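Local coordinates for protein soluble lytic murein transglycosylase (Pseudomonas aeruginosa, PDB 5OHU) that probably cleaves the glycan strands of bacterial peptidoglycan as a lytic transglycosylase, in both exolytic and endolytic turnover of the cell wall, at residues D252-L257 / A286-P291; I277-G282 / L304-V309; Q219-L224 / R246-Q251. One frame throughout, in Å; residues are numbered along the deposited sequence.

Contact 1 (D252-L257 / A286-P291)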
ATOM      1  N   ASP A 252      17.678  17.154   2.680  1.00 31.53           N
ATOM      2  CA  ASP A 252      18.391  18.129   3.501  1.00 27.42           C
ATOM      3  C   ASP A 252      17.417  19.151   4.085  1.00 25.75           C
ATOM      4  O   ASP A 252      17.420  20.334   3.715  1.00 19.32           O
ATOM      5  CB  ASP A 252      19.497  18.808   2.692  1.00 30.28           C
ATOM      6  CG  ASP A 252      20.523  19.493   3.578  1.00 36.76           C
ATOM      7  OD1 ASP A 252      20.226  19.728   4.773  1.00 30.18           O
ATOM      8  OD2 ASP A 252      21.621  19.814   3.079  1.00 44.43           O
ATOM      9  N   PRO A 253      16.595  18.724   5.048  1.00 21.41           N
ATOM     10  CA  PRO A 253      15.591  19.647   5.605  1.00 16.98           C
ATOM     11  C   PRO A 253      16.201  20.837   6.328  1.00 19.85           C
ATOM     12  O   PRO A 253      15.582  21.912   6.376  1.00 22.08           O
ATOM     13  CB  PRO A 253      14.793  18.757   6.567  1.00 15.37           C
ATOM     14  CG  PRO A 253      15.726  17.621   6.884  1.00 14.62           C
ATOM     15  CD  PRO A 253      16.517  17.382   5.647  1.00 16.11           C
ATOM     16  N   GLU A 254      17.400  20.680   6.893  1.00 21.66           N
ATOM     17  CA  GLU A 254      18.053  21.808   7.555  1.00 25.26           C
ATOM     18  C   GLU A 254      18.427  22.886   6.552  1.00 26.15           C
ATOM     19  O   GLU A 254      18.180  24.072   6.800  1.00 24.86           O
ATOM     20  CB  GLU A 254      19.295  21.355   8.332  1.00 30.13           C
ATOM     21  CG  GLU A 254      19.008  20.335   9.436  1.00 46.59           C
ATOM     22  CD  GLU A 254      18.870  18.898   8.914  1.00 64.95           C
ATOM     23  OE1 GLU A 254      18.820  17.962   9.759  1.00 71.27           O
ATOM     24  OE2 GLU A 254      18.840  18.703   7.662  1.00 69.52           O
ATOM     25  N   LYS A 255      19.015  22.496   5.409  1.00 11.73           N
ATOM     26  CA  LYS A 255      19.304  23.480   4.375  1.00 11.89           C
ATOM     27  C   LYS A 255      18.016  24.094   3.830  1.00 16.72           C
ATOM     28  O   LYS A 255      17.954  25.300   3.573  1.00 18.00           O
ATOM     29  CB  LYS A 255      20.122  22.847   3.245  1.00 16.83           C
ATOM     30  CG  LYS A 255      20.528  23.846   2.171  1.00 16.43           C
ATOM     31  CD  LYS A 255      20.733  23.179   0.809  1.00 36.98           C
ATOM     32  CE  LYS A 255      22.222  22.978   0.436  1.00 30.01           C
ATOM     33  NZ  LYS A 255      22.990  24.255   0.349  1.00 36.30           N
ATOM     34  N   ALA A 256      16.968  23.281   3.670  1.00 11.77           N
ATOM     35  CA  ALA A 256      15.705  23.793   3.164  1.00 11.85           C
ATOM     36  C   ALA A 256      15.112  24.830   4.106  1.00 11.96           C
ATOM     37  O   ALA A 256      14.548  25.835   3.661  1.00 12.19           O
ATOM     38  CB  ALA A 256      14.730  22.635   2.952  1.00 11.63           C
ATOM     39  N   LEU A 257      15.223  24.597   5.412  1.00 11.84           N
ATOM     40  CA  LEU A 257      14.686  25.537   6.390  1.00 14.82           C
ATOM     41  C   LEU A 257      15.437  26.865   6.356  1.00 16.14           C
ATOM     42  O   LEU A 257      14.817  27.936   6.394  1.00 15.04           O
ATOM     43  CB  LEU A 257      14.745  24.924   7.796  1.00 13.17           C
ATOM     44  CG  LEU A 257      14.134  25.797   8.900  1.00 17.75           C
ATOM     45  CD1 LEU A 257      12.727  26.199   8.495  1.00 14.01           C
ATOM     46  CD2 LEU A 257      14.111  25.078  10.218  1.00 14.26           C
ATOM     47  N   ALA A 286      11.134  16.618  11.620  1.00 11.14           N
ATOM     48  CA  ALA A 286      10.659  15.845  12.761  1.00 14.66           C
ATOM     49  C   ALA A 286      11.092  14.398  12.657  1.00 15.66           C
ATOM     50  O   ALA A 286      11.396  13.771  13.673  1.00 13.64           O
ATOM     51  CB  ALA A 286       9.133  15.935  12.876  1.00 10.51           C
ATOM     52  N   LYS A 287      11.161  13.861  11.439  1.00 13.38           N
ATOM     53  CA  LYS A 287      11.624  12.493  11.269  1.00 17.41           C
ATOM     54  C   LYS A 287      13.114  12.359  11.527  1.00 15.95           C
ATOM     55  O   LYS A 287      13.603  11.236  11.685  1.00 21.64           O
ATOM     56  CB  LYS A 287      11.286  11.973   9.867  1.00 10.30           C
ATOM     57  CG  LYS A 287       9.879  11.437   9.751  1.00 13.16           C
ATOM     58  CD  LYS A 287       9.385  11.460   8.287  1.00 12.65           C
ATOM     59  CE  LYS A 287       7.955  10.959   8.216  1.00 14.57           C
ATOM     60  NZ  LYS A 287       7.493  10.771   6.800  1.00 27.75           N
ATOM     61  N   ARG A 288      13.840  13.464  11.623  1.00 16.19           N
ATOM     62  CA  ARG A 288      15.221  13.436  12.081  1.00 12.02           C
ATOM     63  C   ARG A 288      15.336  13.820  13.541  1.00 18.77           C
ATOM     64  O   ARG A 288      16.453  13.982  14.049  1.00 18.38           O
ATOM     65  CB  ARG A 288      16.078  14.364  11.234  1.00 22.67           C
ATOM     66  CG  ARG A 288      16.087  13.980   9.795  1.00 34.74           C
ATOM     67  CD  ARG A 288      16.554  15.133   8.991  1.00 51.45           C
ATOM     68  NE  ARG A 288      17.888  14.942   8.440  1.00 62.85           N
ATOM     69  CZ  ARG A 288      18.125  14.361   7.269  1.00 69.62           C
ATOM     70  NH1 ARG A 288      17.118  13.902   6.533  1.00 63.70           N
ATOM     71  NH2 ARG A 288      19.370  14.240   6.836  1.00 80.33           N
ATOM     72  N   PHE A 289      14.201  14.001  14.218  1.00 12.32           N
ATOM     73  CA  PHE A 289      14.182  14.301  15.643  1.00 16.01           C
ATOM     74  C   PHE A 289      14.822  15.653  15.948  1.00 14.48           C
ATOM     75  O   PHE A 289      15.484  15.833  16.971  1.00 14.13           O
ATOM     76  CB  PHE A 289      14.838  13.161  16.433  1.00 12.06           C
ATOM     77  CG  PHE A 289      14.372  11.786  15.987  1.00 16.77           C
ATOM     78  CD1 PHE A 289      13.007  11.515  15.843  1.00  9.99           C
ATOM     79  CD2 PHE A 289      15.289  10.774  15.683  1.00 13.46           C
ATOM     80  CE1 PHE A 289      12.568  10.247  15.430  1.00 13.84           C
ATOM     81  CE2 PHE A 289      14.853   9.510  15.270  1.00 22.09           C
ATOM     82  CZ  PHE A 289      13.490   9.248  15.141  1.00 16.24           C
ATOM     83  N   ASP A 290      14.604  16.621  15.073  1.00 23.69           N
ATOM     84  CA  ASP A 290      15.173  17.948  15.248  1.00 16.51           C
ATOM     85  C   ASP A 290      14.105  18.823  15.886  1.00 10.47           C
ATOM     86  O   ASP A 290      13.041  19.003  15.283  1.00 13.04           O
ATOM     87  CB  ASP A 290      15.608  18.505  13.894  1.00 16.35           C
ATOM     88  CG  ASP A 290      16.282  19.886  13.981  1.00 17.58           C
ATOM     89  OD1 ASP A 290      15.983  20.705  14.884  1.00 18.01           O
ATOM     90  OD2 ASP A 290      17.151  20.139  13.116  1.00 18.25           O
ATOM     91  N   PRO A 291      14.322  19.362  17.086  1.00 14.72           N
ATOM     92  CA  PRO A 291      13.244  20.116  17.754  1.00 14.03           C
ATOM     93  C   PRO A 291      12.856  21.393  17.027  1.00 15.45           C
ATOM     94  O   PRO A 291      11.811  21.978  17.349  1.00 15.56           O
ATOM     95  CB  PRO A 291      13.830  20.422  19.142  1.00 13.85           C
ATOM     96  CG  PRO A 291      15.323  20.474  18.885  1.00 15.92           C
ATOM     97  CD  PRO A 291      15.582  19.401  17.845  1.00 11.87           C
TER
HETATM   98  O   HOH W   1      18.789  18.055  12.365  1.00 47.70           O

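Contact 2 (I277-G282 / L304-V309)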
ATOM      1  N   ILE A 277       5.117  24.205   1.945  1.00 22.86           N
ATOM      2  CA  ILE A 277       6.557  24.166   2.173  1.00 17.05           C
ATOM      3  C   ILE A 277       6.850  23.874   3.637  1.00 20.47           C
ATOM      4  O   ILE A 277       7.604  22.948   3.974  1.00 19.25           O
ATOM      5  CB  ILE A 277       7.205  25.488   1.733  1.00 20.44           C
ATOM      6  CG1 ILE A 277       6.974  25.719   0.241  1.00 31.89           C
ATOM      7  CG2 ILE A 277       8.681  25.450   2.031  1.00 18.41           C
ATOM      8  CD1 ILE A 277       7.395  27.126  -0.224  1.00 34.49           C
ATOM      9  N   ALA A 278       6.244  24.663   4.527  1.00 12.08           N
ATOM     10  CA  ALA A 278       6.497  24.538   5.955  1.00 13.40           C
ATOM     11  C   ALA A 278       6.154  23.144   6.455  1.00 23.26           C
ATOM     12  O   ALA A 278       6.897  22.559   7.252  1.00 20.69           O
ATOM     13  CB  ALA A 278       5.692  25.588   6.720  1.00 14.19           C
ATOM     14  N   ARG A 279       5.038  22.590   5.990  1.00 25.72           N
ATOM     15  CA  ARG A 279       4.646  21.269   6.463  1.00 26.62           C
ATOM     16  C   ARG A 279       5.600  20.192   5.959  1.00 18.61           C
ATOM     17  O   ARG A 279       5.971  19.289   6.720  1.00 21.12           O
ATOM     18  CB  ARG A 279       3.195  20.983   6.076  1.00 26.68           C
ATOM     19  CG  ARG A 279       2.202  21.827   6.905  1.00 28.25           C
ATOM     20  CD  ARG A 279       0.730  21.414   6.675  1.00 30.39           C
ATOM     21  NE  ARG A 279      -0.222  22.388   7.214  1.00 37.09           N
ATOM     22  CZ  ARG A 279      -1.526  22.391   6.939  1.00 39.73           C
ATOM     23  NH1 ARG A 279      -2.034  21.472   6.127  1.00 45.67           N
ATOM     24  NH2 ARG A 279      -2.323  23.318   7.460  1.00 26.72           N
ATOM     25  N   GLU A 280       6.066  20.295   4.711  1.00 16.93           N
ATOM     26  CA  GLU A 280       7.012  19.290   4.226  1.00 21.08           C
ATOM     27  C   GLU A 280       8.363  19.414   4.923  1.00 22.04           C
ATOM     28  O   GLU A 280       8.972  18.402   5.284  1.00 20.07           O
ATOM     29  CB  GLU A 280       7.178  19.385   2.709  1.00 29.02           C
ATOM     30  CG  GLU A 280       7.991  18.238   2.119  1.00 53.39           C
ATOM     31  CD  GLU A 280       7.546  16.862   2.635  1.00 75.94           C
ATOM     32  OE1 GLU A 280       8.322  16.215   3.378  1.00 83.38           O
ATOM     33  OE2 GLU A 280       6.419  16.430   2.306  1.00 74.40           O
ATOM     34  N   ILE A 281       8.851  20.641   5.129  1.00 11.25           N
ATOM     35  CA  ILE A 281      10.080  20.824   5.894  1.00 11.19           C
ATOM     36  C   ILE A 281       9.881  20.365   7.339  1.00 22.43           C
ATOM     37  O   ILE A 281      10.724  19.651   7.899  1.00 13.64           O
ATOM     38  CB  ILE A 281      10.552  22.289   5.818  1.00 20.17           C
ATOM     39  CG1 ILE A 281      11.017  22.615   4.388  1.00 17.53           C
ATOM     40  CG2 ILE A 281      11.683  22.562   6.812  1.00 11.38           C
ATOM     41  CD1 ILE A 281      11.265  24.071   4.158  1.00 11.78           C
ATOM     42  N   GLY A 282       8.753  20.735   7.949  1.00 11.17           N
ATOM     43  CA  GLY A 282       8.518  20.350   9.337  1.00 19.16           C
ATOM     44  C   GLY A 282       8.492  18.842   9.519  1.00 19.18           C
ATOM     45  O   GLY A 282       9.128  18.297  10.431  1.00 15.87           O
ATOM     46  N   LEU A 304      -4.573  21.658  13.723  1.00 31.89           N
ATOM     47  CA  LEU A 304      -4.429  20.213  13.575  1.00 24.80           C
ATOM     48  C   LEU A 304      -5.288  19.673  12.429  1.00 24.94           C
ATOM     49  O   LEU A 304      -6.055  18.722  12.581  1.00 24.73           O
ATOM     50  CB  LEU A 304      -4.743  19.500  14.890  1.00 19.64           C
ATOM     51  CG  LEU A 304      -4.038  20.024  16.150  1.00 22.77           C
ATOM     52  CD1 LEU A 304      -4.475  19.220  17.384  1.00 18.23           C
ATOM     53  CD2 LEU A 304      -2.533  20.003  16.004  1.00 25.72           C
ATOM     54  N   ARG A 305      -5.133  20.278  11.262  1.00 26.21           N
ATOM     55  CA  ARG A 305      -5.849  19.824  10.078  1.00 29.47           C
ATOM     56  C   ARG A 305      -5.128  18.710   9.343  1.00 24.44           C
ATOM     57  O   ARG A 305      -5.768  17.952   8.610  1.00 33.96           O
ATOM     58  CB  ARG A 305      -6.074  20.993   9.112  1.00 28.68           C
ATOM     59  CG  ARG A 305      -6.854  22.133   9.710  1.00 41.52           C
ATOM     60  CD  ARG A 305      -7.944  21.584  10.608  1.00 46.61           C
ATOM     61  NE  ARG A 305      -8.363  22.551  11.637  1.00 50.80           N
ATOM     62  CZ  ARG A 305      -9.506  22.503  12.326  1.00 55.06           C
ATOM     63  NH1 ARG A 305     -10.353  21.513  12.099  1.00 67.04           N
ATOM     64  NH2 ARG A 305      -9.782  23.436  13.242  1.00 48.72           N
ATOM     65  N   ASP A 306      -3.821  18.607   9.506  1.00 27.57           N
ATOM     66  CA  ASP A 306      -3.006  17.657   8.763  1.00 24.34           C
ATOM     67  C   ASP A 306      -2.623  16.539   9.730  1.00 24.14           C
ATOM     68  O   ASP A 306      -1.785  16.731  10.624  1.00 18.15           O
ATOM     69  CB  ASP A 306      -1.791  18.369   8.173  1.00 26.11           C
ATOM     70  CG  ASP A 306      -1.013  17.510   7.231  1.00 30.69           C
ATOM     71  OD1 ASP A 306      -0.836  16.310   7.512  1.00 30.59           O
ATOM     72  OD2 ASP A 306      -0.547  18.043   6.209  1.00 40.83           O
ATOM     73  N   ASN A 307      -3.255  15.373   9.556  1.00 22.15           N
ATOM     74  CA  ASN A 307      -3.073  14.275  10.499  1.00 13.07           C
ATOM     75  C   ASN A 307      -1.627  13.798  10.532  1.00 11.81           C
ATOM     76  O   ASN A 307      -1.115  13.446  11.597  1.00 16.18           O
ATOM     77  CB  ASN A 307      -3.995  13.115  10.138  1.00 14.41           C
ATOM     78  CG  ASN A 307      -5.436  13.356  10.549  1.00 18.82           C
ATOM     79  OD1 ASN A 307      -5.785  14.390  11.124  1.00 26.06           O
ATOM     80  ND2 ASN A 307      -6.284  12.399  10.242  1.00 20.94           N
ATOM     81  N   THR A 308      -0.959  13.759   9.374  1.00 12.56           N
ATOM     82  CA  THR A 308       0.444  13.366   9.355  1.00 14.26           C
ATOM     83  C   THR A 308       1.293  14.324  10.188  1.00 18.88           C
ATOM     84  O   THR A 308       2.190  13.891  10.922  1.00 15.07           O
ATOM     85  CB  THR A 308       0.957  13.305   7.919  1.00 20.11           C
ATOM     86  OG1 THR A 308       0.115  12.424   7.170  1.00 22.80           O
ATOM     87  CG2 THR A 308       2.410  12.749   7.892  1.00 12.49           C
ATOM     88  N   VAL A 309       0.999  15.627  10.118  1.00 15.26           N
ATOM     89  CA  VAL A 309       1.768  16.591  10.898  1.00 14.08           C
ATOM     90  C   VAL A 309       1.421  16.486  12.374  1.00 14.36           C
ATOM     91  O   VAL A 309       2.286  16.675  13.236  1.00 13.22           O
ATOM     92  CB  VAL A 309       1.543  18.028  10.373  1.00 16.48           C
ATOM     93  CG1 VAL A 309       2.231  19.047  11.277  1.00 11.58           C
ATOM     94  CG2 VAL A 309       2.033  18.163   8.929  1.00 11.49           C
TER
HETATM   95  O   HOH W   2      -0.828  20.575   4.165  1.00 40.13           O

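Contact 3 (Q219-L224 / R246-Q251)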
ATOM      1  N   GLN A 219      15.522  19.150 -10.748  1.00 12.76           N
ATOM      2  CA  GLN A 219      16.547  18.116 -10.869  1.00 14.31           C
ATOM      3  C   GLN A 219      17.634  18.264  -9.807  1.00 19.37           C
ATOM      4  O   GLN A 219      18.142  17.260  -9.306  1.00 22.58           O
ATOM      5  CB  GLN A 219      17.137  18.115 -12.276  1.00 20.19           C
ATOM      6  CG  GLN A 219      16.062  18.058 -13.359  1.00 19.84           C
ATOM      7  CD  GLN A 219      16.615  18.021 -14.757  1.00 21.47           C
ATOM      8  OE1 GLN A 219      17.127  19.015 -15.270  1.00 26.86           O
ATOM      9  NE2 GLN A 219      16.429  16.896 -15.422  1.00 34.46           N
ATOM     10  N   ASN A 220      18.006  19.501  -9.469  1.00 20.24           N
ATOM     11  CA  ASN A 220      18.995  19.801  -8.428  1.00 17.27           C
ATOM     12  C   ASN A 220      18.552  21.025  -7.643  1.00 12.83           C
ATOM     13  O   ASN A 220      18.933  22.165  -7.963  1.00 13.49           O
ATOM     14  CB  ASN A 220      20.376  20.069  -9.014  1.00 13.17           C
ATOM     15  CG  ASN A 220      21.409  20.460  -7.923  1.00 13.18           C
ATOM     16  OD1 ASN A 220      22.461  21.034  -8.221  1.00 16.00           O
ATOM     17  ND2 ASN A 220      21.102  20.147  -6.668  1.00 12.91           N
ATOM     18  N   PRO A 221      17.783  20.820  -6.574  1.00 18.40           N
ATOM     19  CA  PRO A 221      17.261  21.966  -5.824  1.00 14.03           C
ATOM     20  C   PRO A 221      18.306  22.664  -4.968  1.00 14.29           C
ATOM     21  O   PRO A 221      18.033  23.765  -4.480  1.00 16.46           O
ATOM     22  CB  PRO A 221      16.170  21.355  -4.948  1.00 15.08           C
ATOM     23  CG  PRO A 221      16.482  19.910  -4.891  1.00 16.62           C
ATOM     24  CD  PRO A 221      17.202  19.541  -6.138  1.00 17.57           C
ATOM     25  N   ALA A 222      19.483  22.074  -4.769  1.00 12.68           N
ATOM     26  CA  ALA A 222      20.516  22.738  -3.994  1.00 14.78           C
ATOM     27  C   ALA A 222      20.980  24.018  -4.666  1.00 16.25           C
ATOM     28  O   ALA A 222      21.639  24.835  -4.018  1.00 18.90           O
ATOM     29  CB  ALA A 222      21.719  21.803  -3.764  1.00 12.78           C
ATOM     30  N   GLN A 223      20.649  24.221  -5.945  1.00 18.69           N
ATOM     31  CA  GLN A 223      20.968  25.501  -6.561  1.00 18.81           C
ATOM     32  C   GLN A 223      20.236  26.663  -5.898  1.00 19.10           C
ATOM     33  O   GLN A 223      20.643  27.816  -6.099  1.00 14.40           O
ATOM     34  CB  GLN A 223      20.677  25.501  -8.077  1.00 16.72           C
ATOM     35  CG  GLN A 223      21.395  24.427  -8.913  1.00 13.92           C
ATOM     36  CD  GLN A 223      20.763  24.251 -10.309  1.00 16.37           C
ATOM     37  OE1 GLN A 223      19.840  23.445 -10.498  1.00 16.79           O
ATOM     38  NE2 GLN A 223      21.253  25.018 -11.283  1.00 14.39           N
ATOM     39  N   LEU A 224      19.166  26.401  -5.131  1.00 13.47           N
ATOM     40  CA  LEU A 224      18.502  27.498  -4.434  1.00 18.94           C
ATOM     41  C   LEU A 224      19.419  28.179  -3.426  1.00 17.72           C
ATOM     42  O   LEU A 224      19.081  29.267  -2.958  1.00 20.13           O
ATOM     43  CB  LEU A 224      17.207  27.020  -3.765  1.00 13.25           C
ATOM     44  CG  LEU A 224      16.138  26.520  -4.745  1.00 13.37           C
ATOM     45  CD1 LEU A 224      14.885  26.004  -4.027  1.00 16.33           C
ATOM     46  CD2 LEU A 224      15.753  27.650  -5.732  1.00 13.48           C
ATOM     47  N   ARG A 246      10.550  22.140  -1.398  1.00 18.29           N
ATOM     48  CA  ARG A 246       9.848  20.901  -1.058  1.00 18.83           C
ATOM     49  C   ARG A 246      10.674  19.689  -1.452  1.00 23.09           C
ATOM     50  O   ARG A 246      10.740  18.701  -0.710  1.00 30.44           O
ATOM     51  CB  ARG A 246       8.473  20.859  -1.737  1.00 22.93           C
ATOM     52  CG  ARG A 246       7.330  21.260  -0.797  1.00 34.00           C
ATOM     53  CD  ARG A 246       6.403  22.280  -1.412  1.00 43.97           C
ATOM     54  NE  ARG A 246       6.048  21.948  -2.790  1.00 57.32           N
ATOM     55  CZ  ARG A 246       5.702  22.840  -3.716  1.00 64.35           C
ATOM     56  NH1 ARG A 246       5.661  24.139  -3.416  1.00 65.83           N
ATOM     57  NH2 ARG A 246       5.407  22.423  -4.942  1.00 59.42           N
ATOM     58  N   ARG A 247      11.309  19.749  -2.620  1.00 18.69           N
ATOM     59  CA  ARG A 247      12.189  18.666  -3.039  1.00 15.59           C
ATOM     60  C   ARG A 247      13.383  18.566  -2.100  1.00 23.40           C
ATOM     61  O   ARG A 247      13.684  17.490  -1.568  1.00 20.15           O
ATOM     62  CB  ARG A 247      12.627  18.907  -4.490  1.00 16.55           C
ATOM     63  CG  ARG A 247      13.632  17.909  -5.076  1.00 23.79           C
ATOM     64  CD  ARG A 247      13.050  16.521  -5.393  1.00 26.26           C
ATOM     65  NE  ARG A 247      11.700  16.543  -5.960  1.00 28.02           N
ATOM     66  CZ  ARG A 247      11.429  16.600  -7.264  1.00 31.69           C
ATOM     67  NH1 ARG A 247      12.410  16.667  -8.149  1.00 26.58           N
ATOM     68  NH2 ARG A 247      10.169  16.581  -7.688  1.00 32.66           N
ATOM     69  N   LEU A 248      14.041  19.699  -1.840  1.00 22.36           N
ATOM     70  CA  LEU A 248      15.228  19.709  -0.992  1.00 17.17           C
ATOM     71  C   LEU A 248      14.932  19.200   0.408  1.00 15.04           C
ATOM     72  O   LEU A 248      15.808  18.608   1.059  1.00 16.95           O
ATOM     73  CB  LEU A 248      15.787  21.136  -0.924  1.00 13.36           C
ATOM     74  CG  LEU A 248      17.141  21.393  -0.279  1.00 15.54           C
ATOM     75  CD1 LEU A 248      18.238  20.629  -1.024  1.00 13.40           C
ATOM     76  CD2 LEU A 248      17.417  22.907  -0.268  1.00 17.89           C
ATOM     77  N   ALA A 249      13.719  19.438   0.902  1.00 12.94           N
ATOM     78  CA  ALA A 249      13.380  18.992   2.247  1.00 21.51           C
ATOM     79  C   ALA A 249      13.487  17.479   2.407  1.00 24.45           C
ATOM     80  O   ALA A 249      13.677  17.003   3.525  1.00 23.69           O
ATOM     81  CB  ALA A 249      11.968  19.442   2.605  1.00 15.09           C
ATOM     82  N   ARG A 250      13.386  16.717   1.314  1.00 29.00           N
ATOM     83  CA  ARG A 250      13.411  15.263   1.429  0.50 34.71           C
ATOM     84  C   ARG A 250      14.761  14.769   1.936  1.00 37.05           C
ATOM     85  O   ARG A 250      14.821  13.862   2.772  1.00 48.62           O
ATOM     86  CB  ARG A 250      13.064  14.626   0.081  0.50 41.40           C
ATOM     87  CG  ARG A 250      13.098  13.095   0.066  0.50 48.92           C
ATOM     88  CD  ARG A 250      12.379  12.527  -1.161  0.50 51.61           C
ATOM     89  NE  ARG A 250      12.916  11.233  -1.581  0.50 50.11           N
ATOM     90  CZ  ARG A 250      13.846  11.086  -2.519  0.50 44.03           C
ATOM     91  NH1 ARG A 250      14.340  12.154  -3.133  0.50 37.16           N
ATOM     92  NH2 ARG A 250      14.283   9.877  -2.847  0.50 45.38           N
ATOM     93  N   GLN A 251      15.854  15.359   1.465  1.00 29.68           N
ATOM     94  CA  GLN A 251      17.170  14.878   1.863  1.00 35.42           C
ATOM     95  C   GLN A 251      17.973  15.852   2.719  1.00 39.17           C
ATOM     96  O   GLN A 251      18.877  15.406   3.435  1.00 36.42           O
ATOM     97  CB  GLN A 251      17.998  14.500   0.623  1.00 48.40           C
ATOM     98  CG  GLN A 251      18.895  13.270   0.822  1.00 59.48           C
ATOM     99  CD  GLN A 251      18.115  11.958   0.864  1.00 68.81           C
ATOM    100  OE1 GLN A 251      17.232  11.719   0.037  1.00 73.62           O
ATOM    101  NE2 GLN A 251      18.445  11.100   1.830  1.00 72.61           N
TER

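Contact 1 (D252-L257 / A286-P291)
Pro253 and Arg288 approach each other from opposite sides: the proline ring, rigid and apolar, sets its CG 3.4 Å from CD of Arg288. Proline suits this first turn of helix 253-263, where no N-H is needed. Its CD rests over one face of the guanidinium, near the rim and 3.5 Å above the plane. The arginine leaves its backbone with CG anti to the carbonyl carbon and then bends at chi3 (109°), which turns that face toward Pro253 CD. Glu254, long enough to bend round at chi2 (81°), brings OE1 to 3.4 Å from Arg288 NE, a salt bridge between a carboxylate and a guanidinium standing 82° apart. A water donates to Glu254 OE1 at 2.6 Å and to Asp290 OD2 at 2.8 Å, joining two acids whose oxygens lie 4.3 Å apart; Arg292, which pairs with Asp290, probably eases their repulsion further. The backbone past Arg288 leaves the helix through a Schellman motif, with Phe289 at the positive-phi position. With the planes nearly perpendicular, the ion pair lacks the in-plane, two-pronged form, so proline packing and the water bridge probably share the work of holding this partly exposed junction.

Contact 2 (I277-G282 / L304-V309)
The guanidinium of Arg279 and the carboxylate of Asp306 stand almost upright to each other, their planes 84° apart, so neither lies flat upon the other. Asp306 CB approaches the guanidinium obliquely, 3.7 Å from Arg279 NH1, and OD2 of the same aspartate is also 3.7 Å from NH1, a long salt bridge. OD2 sits nearer still to the aliphatic stem, 3.6 Å from Arg279 CD. The other carboxylate oxygen, OD1, is met from above its plane by Val309 N, the capping bond of helix 307-319.

Arginine suits this place because its chain is extended from CG to NE and can span the gap between two helices; it and the aspartate run alongside one another in opposite senses. Val309 lies roughly perpendicular to the stem, with CG2 4.2 Å from Arg279 CD, an apolar branch against apolar methylenes. Aspartate suits the N-cap: with CG anti to the backbone N (chi1 -172°), its short chain turns OD1 back to the helix start and leaves OD2 facing the arginine. Beyond the pair, Arg279 has weak links to Tyr300 O and Asp301, and Asp301 also accepts from the backbone N of Arg305 and Asp306.

A water accepts from Arg279 NH1, at a modelled separation too short to be taken literally, and donates to Asp306 OD2 at 3.3 Å. One carboxylate thus serves a helix start and a neighbouring helix at once. The long, perpendicular ion pair, supplemented by water, is probably a weak electrostatic link, with the N-cap bond and the packing of the stem on Val309 alongside it.

Contact 3 (Q219-L224 / R246-Q251)
Pro221 presses its ring against the backbone and side-chain bases of helix 235-251. Its CG comes within 3.5 Å of Arg247 CG, and its CB lies 4.0 Å from Leu248 CB. The backbones are close here, 5.7 Å between the CA atoms of Pro221 and Leu248, and the compact ring fills the narrow space between them. Ala222, with only a methyl group for a side chain, adds a marginal contact, its N 4.2 Å from Leu248 CD1.

Arg247 offers the proline its methylenes and sends its charge elsewhere. CG stands anti to the backbone N (chi1 176°), and the chain then folds at chi2 and chi3, crossing the ring at about a right angle. Its guanidinium is taken up beyond the contact, where NH2 donates to Ala189 O and NH1 makes a weak hydrogen bond to Tyr194 OH. The polar end is thereby tethered, mainly by Ala189 O, while the stem serves as an apolar wall. Leu248, buried, reaches on to Lys255 and Leu259 of helix 253-263.

Behind the proline, the 3-10 turn is held by Leu224 N to Pro221 O at 2.9 Å. Leu224 packs its side chain on Val241 and Leu245 of helix 235-251 and on Leu259, while its O accepts from Tyr263 OH. A proline suits the opening of such a turn because its fixed phi is already close to helical and it needs no N-H there. This is a 3-10 turn after helix 208-219, packed against the next helix, 235-251, in an all-helical superhelical array, as in the ring-shaped helical region of Slt70-like transglycosylases.

In the fold
The three contacts lie on one side of the chain's centre and draw on helices 235-251, 253-263, 271-287 and 307-319. Contact 3 closes on helix 235-251 just before contact 1 opens on helix 253-263; their centres lie about 13 Å apart, and Lys255 CD packs 3.5 Å from Leu248 CD2. Contacts 1 and 2 share helix 271-287 and interleave along the sequence, also with centres about 13 Å apart. Ile281 is a shared packing point: its CG1 lies 3.8 Å from Ala249 CB, and its CD1 3.8 Å from Ala256 O. Contacts 2 and 3 are the most distant pair, about 18 Å between centres. All three are helix packing within the helical scaffold, with no ligand among them.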